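Local coordinates for phosphoserine aminotransferase (Bacillus circulans, PDB 2C0R), which catalyses the reversible, pyridoxal-phosphate-dependent transamination between phosphoserine and 3-phosphohydroxypyruvate, with 2-oxoglutarate and glutamate as the other pair, in serine and pyridoxine biosynthesis, at residues A[96-101]-A[144-149]; A[168-173]-A[186-191]. The protein carries 1 engineered substitution. All blocks are in the same frame, centred on the assembly; numbering follows the deposited sequence.

Interaction 1: residues A[96-101]-A[144-149]; sequences NYVMTG and AYLHLT
Tyr97 carries its CG anti to the carbonyl carbon (chi1 -78°) and His147 carries its own anti to the backbone N; the two are paired residues on the same face of adjacent parallel strands, and these torsions turn their ring ends together. CB of His147 lies over the phenol face, 3.9 Å from the centroid of the Tyr97 ring, in a CH-pi contact. In return Tyr97 CE2 sits over a face of the imidazole, 3.4 Å from His147 CG; the two ring planes are inclined by 32°. Tyr145 completes the aromatic cluster: its OH donates to Tyr97 OH at 2.6 Å, and the acceptor lies near the plane of the Tyr145 ring, at its edge. On the other face of the sheet the cluster gives way to aliphatic packing, Val98 CG2 against Leu146 CD1 at 3.7 Å.

The backbone follows the parallel pattern, with His147 bonded through both its groups: its N to Asn96 O at 2.8 Å, its O to Val98 N at 2.9 Å, the latter nearly straight (170°). Past Val98 the chains diverge and water takes over. One molecule donates to Val98 O and Thr100 OG1 and accepts from Thr149 N; a second joins Val98 O, Thr149 OG1 and His147 ND1, lying in the imidazole plane 2.8 Å from ND1. Glu152 also binds Thr100 OG1, and Tyr192 OH binds His147 NE2. With a partner on each nitrogen and Tyr97 CE2 over one face, the imidazole is held against rotation close to Asp173 of the cofactor site, consistent with a second-shell role.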
loop_
_atom_site.group_PDB
_atom_site.type_symbol
_atom_site.label_atom_id
_atom_site.label_comp_id
_atom_site.label_asym_id
_atom_site.label_seq_id
_atom_site.Cartn_x
_atom_site.Cartn_y
_atom_site.Cartn_z
ATOM N N ASN A 96 23.602 -10.598 9.147
ATOM C CA ASN A 96 24.329 -11.371 8.158
ATOM C C ASN A 96 23.543 -11.522 6.865
ATOM O O ASN A 96 22.346 -11.885 6.907
ATOM C CB ASN A 96 24.656 -12.768 8.698
ATOM C CG ASN A 96 25.751 -12.640 9.780
ATOM O OD1 ASN A 96 25.705 -11.719 10.583
ATOM N ND2 ASN A 96 26.695 -13.539 9.764
ATOM N N TYR A 97 24.234 -11.267 5.746
ATOM C CA TYR A 97 23.632 -11.272 4.403
ATOM C C TYR A 97 24.350 -12.223 3.449
ATOM O O TYR A 97 25.578 -12.302 3.489
ATOM C CB TYR A 97 23.621 -9.827 3.821
ATOM C CG TYR A 97 22.457 -9.082 4.497
ATOM C CD1 TYR A 97 22.614 -8.562 5.773
ATOM C CD2 TYR A 97 21.244 -8.937 3.846
ATOM C CE1 TYR A 97 21.609 -7.885 6.411
ATOM C CE2 TYR A 97 20.211 -8.268 4.508
ATOM C CZ TYR A 97 20.403 -7.748 5.767
ATOM O OH TYR A 97 19.384 -7.109 6.447
ATOM N N VAL A 98 23.575 -12.950 2.638
ATOM C CA VAL A 98 24.148 -13.663 1.488
ATOM C C VAL A 98 24.025 -12.755 0.274
ATOM O O VAL A 98 22.876 -12.388 -0.037
ATOM C CB VAL A 98 23.398 -14.972 1.283
ATOM C CG1 VAL A 98 24.005 -15.744 0.074
ATOM C CG2 VAL A 98 23.362 -15.825 2.544
ATOM N N MET A 99 25.123 -12.375 -0.358
ATOM C CA MET A 99 25.165 -11.316 -1.350
ATOM C C MET A 99 25.187 -11.936 -2.752
ATOM O O MET A 99 26.203 -12.378 -3.251
ATOM C CB MET A 99 26.340 -10.354 -1.163
ATOM C CG MET A 99 26.415 -9.790 0.243
ATOM S SD MET A 99 24.892 -8.902 0.735
ATOM C CE MET A 99 24.897 -7.621 -0.532
ATOM N N THR A 100 23.994 -11.959 -3.357
ATOM C CA THR A 100 23.764 -12.685 -4.611
ATOM C C THR A 100 23.426 -11.762 -5.751
ATOM O O THR A 100 23.103 -12.252 -6.849
ATOM C CB THR A 100 22.613 -13.726 -4.437
ATOM O OG1 THR A 100 21.555 -13.072 -3.700
ATOM C CG2 THR A 100 23.108 -14.897 -3.607
ATOM N N GLY A 101 23.458 -10.452 -5.554
ATOM C CA GLY A 101 23.092 -9.617 -6.705
ATOM C C GLY A 101 22.340 -8.385 -6.215
ATOM O O GLY A 101 22.437 -7.887 -5.084
ATOM N N ALA A 144 22.412 -11.886 14.214
ATOM C CA ALA A 144 21.036 -11.702 14.618
ATOM C C ALA A 144 20.125 -12.549 13.757
ATOM O O ALA A 144 19.044 -12.973 14.108
ATOM C CB ALA A 144 20.648 -10.227 14.495
ATOM N N TYR A 145 20.613 -12.724 12.519
ATOM C CA TYR A 145 19.813 -13.424 11.512
ATOM C C TYR A 145 20.729 -13.638 10.305
ATOM O O TYR A 145 21.787 -13.032 10.246
ATOM C CB TYR A 145 18.569 -12.700 11.037
ATOM C CG TYR A 145 18.689 -11.309 10.489
ATOM C CD1 TYR A 145 19.043 -11.053 9.162
ATOM C CD2 TYR A 145 18.445 -10.208 11.309
ATOM C CE1 TYR A 145 19.155 -9.746 8.701
ATOM C CE2 TYR A 145 18.533 -8.903 10.845
ATOM C CZ TYR A 145 18.883 -8.674 9.534
ATOM O OH TYR A 145 18.982 -7.394 9.021
ATOM N N LEU A 146 20.272 -14.502 9.405
ATOM C CA LEU A 146 20.908 -14.638 8.106
ATOM C C LEU A 146 19.843 -14.296 7.062
ATOM O O LEU A 146 18.804 -14.968 7.101
ATOM C CB LEU A 146 21.461 -16.041 7.843
ATOM C CG LEU A 146 21.984 -16.227 6.403
ATOM C CD1 LEU A 146 23.306 -15.510 6.210
ATOM C CD2 LEU A 146 22.103 -17.698 6.069
ATOM N N HIS A 147 20.091 -13.328 6.196
ATOM C CA HIS A 147 19.141 -12.940 5.158
ATOM C C HIS A 147 19.668 -13.415 3.792
ATOM O O HIS A 147 20.819 -13.199 3.479
ATOM C CB HIS A 147 19.037 -11.431 5.180
ATOM C CG HIS A 147 18.089 -10.874 4.171
ATOM N ND1 HIS A 147 18.387 -10.780 2.817
ATOM C CD2 HIS A 147 16.860 -10.347 4.326
ATOM C CE1 HIS A 147 17.324 -10.237 2.208
ATOM N NE2 HIS A 147 16.378 -9.963 3.099
ATOM N N LEU A 148 18.793 -14.077 3.059
ATOM C CA LEU A 148 19.095 -14.386 1.667
ATOM C C LEU A 148 17.940 -13.923 0.804
ATOM O O LEU A 148 16.823 -13.680 1.286
ATOM C CB LEU A 148 19.401 -15.872 1.496
ATOM C CG LEU A 148 18.364 -16.918 1.886
ATOM C CD1 LEU A 148 17.255 -17.123 0.871
ATOM C CD2 LEU A 148 19.030 -18.292 2.081
ATOM N N THR A 149 18.245 -13.854 -0.460
ATOM C CA THR A 149 17.304 -13.533 -1.523
ATOM C C THR A 149 17.094 -14.805 -2.312
ATOM O O THR A 149 18.059 -15.287 -2.937
ATOM C CB THR A 149 17.915 -12.414 -2.390
ATOM O OG1 THR A 149 18.368 -11.389 -1.491
ATOM C CG2 THR A 149 16.906 -11.816 -3.336
HETATM O O HOH W 1 20.968 -14.133 -1.235
HETATM O O HOH W 2 20.132 -11.214 0.668
#

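Interaction 2: residues A[168-173]-A[186-191]; sequences VPLIGD and NQFGLV. With PLP (pyridoxal-5'-phosphate), chain C.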
loop_
_atom_site.group_PDB
_atom_site.type_symbol
_atom_site.label_atom_id
_atom_site.label_comp_id
_atom_site.label_asym_id
_atom_site.label_seq_id
_atom_site.Cartn_x
_atom_site.Cartn_y
_atom_site.Cartn_z
ATOM N N VAL A 168 20.146 -19.505 14.547
ATOM C CA VAL A 168 20.013 -18.188 13.911
ATOM C C VAL A 168 18.836 -18.154 12.966
ATOM O O VAL A 168 18.738 -19.012 12.101
ATOM C CB VAL A 168 21.328 -17.864 13.174
ATOM C CG1 VAL A 168 21.290 -16.517 12.477
ATOM C CG2 VAL A 168 22.445 -17.933 14.224
ATOM N N PRO A 169 17.933 -17.190 13.129
ATOM C CA PRO A 169 16.810 -17.139 12.203
ATOM C C PRO A 169 17.252 -16.902 10.768
ATOM O O PRO A 169 17.993 -15.970 10.452
ATOM C CB PRO A 169 16.040 -15.895 12.640
ATOM C CG PRO A 169 16.493 -15.541 14.006
ATOM C CD PRO A 169 17.866 -16.129 14.150
ATOM N N LEU A 170 16.719 -17.741 9.872
ATOM C CA LEU A 170 16.881 -17.524 8.440
ATOM C C LEU A 170 15.726 -16.684 7.914
ATOM O O LEU A 170 14.540 -16.940 8.182
ATOM C CB LEU A 170 16.898 -18.856 7.709
ATOM C CG LEU A 170 17.033 -18.796 6.194
ATOM C CD1 LEU A 170 18.392 -18.273 5.728
ATOM C CD2 LEU A 170 16.784 -20.169 5.563
ATOM N N ILE A 171 16.100 -15.658 7.153
ATOM C CA ILE A 171 15.121 -14.713 6.588
ATOM C C ILE A 171 15.290 -14.691 5.073
ATOM O O ILE A 171 16.412 -14.585 4.583
ATOM C CB ILE A 171 15.323 -13.324 7.193
ATOM C CG1 ILE A 171 15.123 -13.419 8.711
ATOM C CG2 ILE A 171 14.409 -12.291 6.545
ATOM C CD1 ILE A 171 15.246 -12.065 9.404
ATOM N N GLY A 172 14.199 -14.804 4.329
ATOM C CA GLY A 172 14.294 -14.889 2.855
ATOM C C GLY A 172 13.400 -13.833 2.201
ATOM O O GLY A 172 12.205 -13.775 2.452
ATOM N N ASP A 173 14.049 -13.060 1.341
ATOM C CA ASP A 173 13.289 -12.239 0.407
ATOM C C ASP A 173 12.872 -13.103 -0.779
ATOM O O ASP A 173 13.690 -13.381 -1.636
ATOM C CB ASP A 173 14.179 -11.096 -0.081
ATOM C CG ASP A 173 13.512 -10.210 -1.116
ATOM O OD1 ASP A 173 12.347 -10.455 -1.495
ATOM O OD2 ASP A 173 14.166 -9.230 -1.537
ATOM N N ASN A 186 9.427 -24.073 7.743
ATOM C CA ASN A 186 10.101 -24.209 9.036
ATOM C C ASN A 186 11.598 -23.960 8.980
ATOM O O ASN A 186 12.243 -23.775 10.033
ATOM C CB ASN A 186 9.865 -25.629 9.555
ATOM C CG ASN A 186 8.399 -25.886 9.773
ATOM O OD1 ASN A 186 7.796 -25.264 10.628
ATOM N ND2 ASN A 186 7.822 -26.814 9.003
ATOM N N GLN A 187 12.215 -23.912 7.809
ATOM C CA GLN A 187 13.602 -23.495 7.770
ATOM C C GLN A 187 13.778 -22.000 8.110
ATOM O O GLN A 187 14.895 -21.600 8.438
ATOM C CB GLN A 187 14.209 -23.693 6.371
ATOM C CG GLN A 187 14.487 -25.130 6.031
ATOM C CD GLN A 187 15.325 -25.258 4.788
ATOM O OE1 GLN A 187 14.821 -25.026 3.683
ATOM N NE2 GLN A 187 16.605 -25.618 4.959
ATOM N N PHE A 188 12.702 -21.251 7.989
ATOM C CA PHE A 188 12.800 -19.794 8.062
ATOM C C PHE A 188 12.233 -19.214 9.310
ATOM O O PHE A 188 11.208 -19.703 9.812
ATOM C CB PHE A 188 12.012 -19.158 6.896
ATOM C CG PHE A 188 12.702 -19.379 5.549
ATOM C CD1 PHE A 188 12.408 -20.504 4.807
ATOM C CD2 PHE A 188 13.641 -18.466 5.090
ATOM C CE1 PHE A 188 13.067 -20.731 3.599
ATOM C CE2 PHE A 188 14.275 -18.655 3.877
ATOM C CZ PHE A 188 13.976 -19.793 3.130
ATOM N N GLY A 189 12.827 -18.126 9.776
ATOM C CA GLY A 189 12.101 -17.399 10.830
ATOM C C GLY A 189 11.161 -16.388 10.184
ATOM O O GLY A 189 10.152 -15.966 10.752
ATOM N N LEU A 190 11.482 -15.932 8.980
ATOM C CA LEU A 190 10.672 -14.895 8.321
ATOM C C LEU A 190 10.870 -14.998 6.806
ATOM O O LEU A 190 12.001 -15.071 6.332
ATOM C CB LEU A 190 11.047 -13.480 8.769
ATOM C CG LEU A 190 10.146 -12.324 8.308
ATOM C CD1 LEU A 190 10.188 -11.265 9.412
ATOM C CD2 LEU A 190 10.590 -11.722 6.991
ATOM N N VAL A 191 9.791 -15.031 6.056
ATOM C CA VAL A 191 9.873 -14.901 4.605
ATOM C C VAL A 191 8.992 -13.744 4.187
ATOM O O VAL A 191 7.934 -13.462 4.781
ATOM C CB VAL A 191 9.443 -16.151 3.818
ATOM C CG1 VAL A 191 10.294 -17.363 4.240
ATOM C CG2 VAL A 191 8.006 -16.522 4.013
HETATM N N1 PLP C . 13.220 -7.899 -3.619
HETATM C C2 PLP C . 13.084 -8.555 -4.805
HETATM C C2A PLP C . 13.732 -9.935 -4.909
HETATM C C3 PLP C . 12.384 -7.998 -5.834
HETATM O O3 PLP C . 12.189 -8.669 -7.001
HETATM C C4 PLP C . 11.752 -6.784 -5.623
HETATM C C4A PLP C . 10.961 -6.154 -6.771
HETATM C C5 PLP C . 11.972 -6.102 -4.445
HETATM C C6 PLP C . 12.627 -6.682 -3.406
HETATM C C5A PLP C . 11.423 -4.681 -4.256
HETATM O O4P PLP C . 10.014 -4.725 -4.055
HETATM P P PLP C . 9.153 -3.405 -3.822
HETATM O O1P PLP C . 7.775 -3.894 -3.474
HETATM O O2P PLP C . 9.209 -2.681 -5.151
HETATM O O3P PLP C . 9.823 -2.649 -2.731
HETATM O O HOH W 3 15.273 -20.198 10.748
#
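In the large domain of a fold type I pyridoxal-phosphate enzyme, a mainly parallel sheet presents cofactor-binding residues from its strand ends, and the pairing of strands 170-173 and 190-194 belongs to that sheet. Leu170 and Phe188 form the apolar centre of the contact. Leu170 CD2 lies over one face of the Phe188 ring, 3.7 Å from its centroid in a CH-pi contact, while Val191 CG1 occupies the opposite face, so the ring is sandwiched between a residue of each segment. The benzyl group has CG anti to its carbonyl carbon (chi1 -71°), which carries it forward along strand 170-173 until Phe188 CD2 comes within 3.8 Å of Gly172 N. The Phe188 ring thus lies close against the Gly172 backbone. On the other face of the sheet, Ile171 CG2 meets Leu190 CD2 more loosely at 3.9 Å.

Regular pairing starts only gradually. Leu170 O takes two amides in succession, a short bond from Gly189 N at 2.6 Å, bent to 145° at the hydrogen, and a weak one from Leu190 N; Gly172 N then donates to Leu190 O at 3.0 Å, in the carbonyl plane. Beyond the paired residues the first strand delivers Asp173, whose OD2 approaches the pyridine N1 of the cofactor to 2.6 Å, while Ser175 OG binds OD1 and so probably steadies the carboxylate. At the far end, where Gln187 NE2 is held by Asp164 and Phe162, a water accepts from Leu170 N and donates to Gln187 O at 2.7 Å.

Interactions 1 and 2 are successive parallel pairings in one sheet, both buried, joined where strand 143-149 lies beside strand 170-173: Leu146 O probably accepts from Ile171 N, and Leu148 O from Asp173 N, each at 2.8 Å. Their chemistry differs. The 96-101/144-149 pair gathers polar aromatic groups along one face, with ordered water at the end nearer the cofactor, whereas the 168-173/186-191 pair is mostly aliphatic around a single phenylalanine, with partly exposed residues at its start. The principle is one of shells: interaction 2 supplies a first-shell residue, Asp173, and interaction 1 a probable second-shell one, His147, the nearest atoms of the Asp173 and His147 side chains being about 4 Å apart.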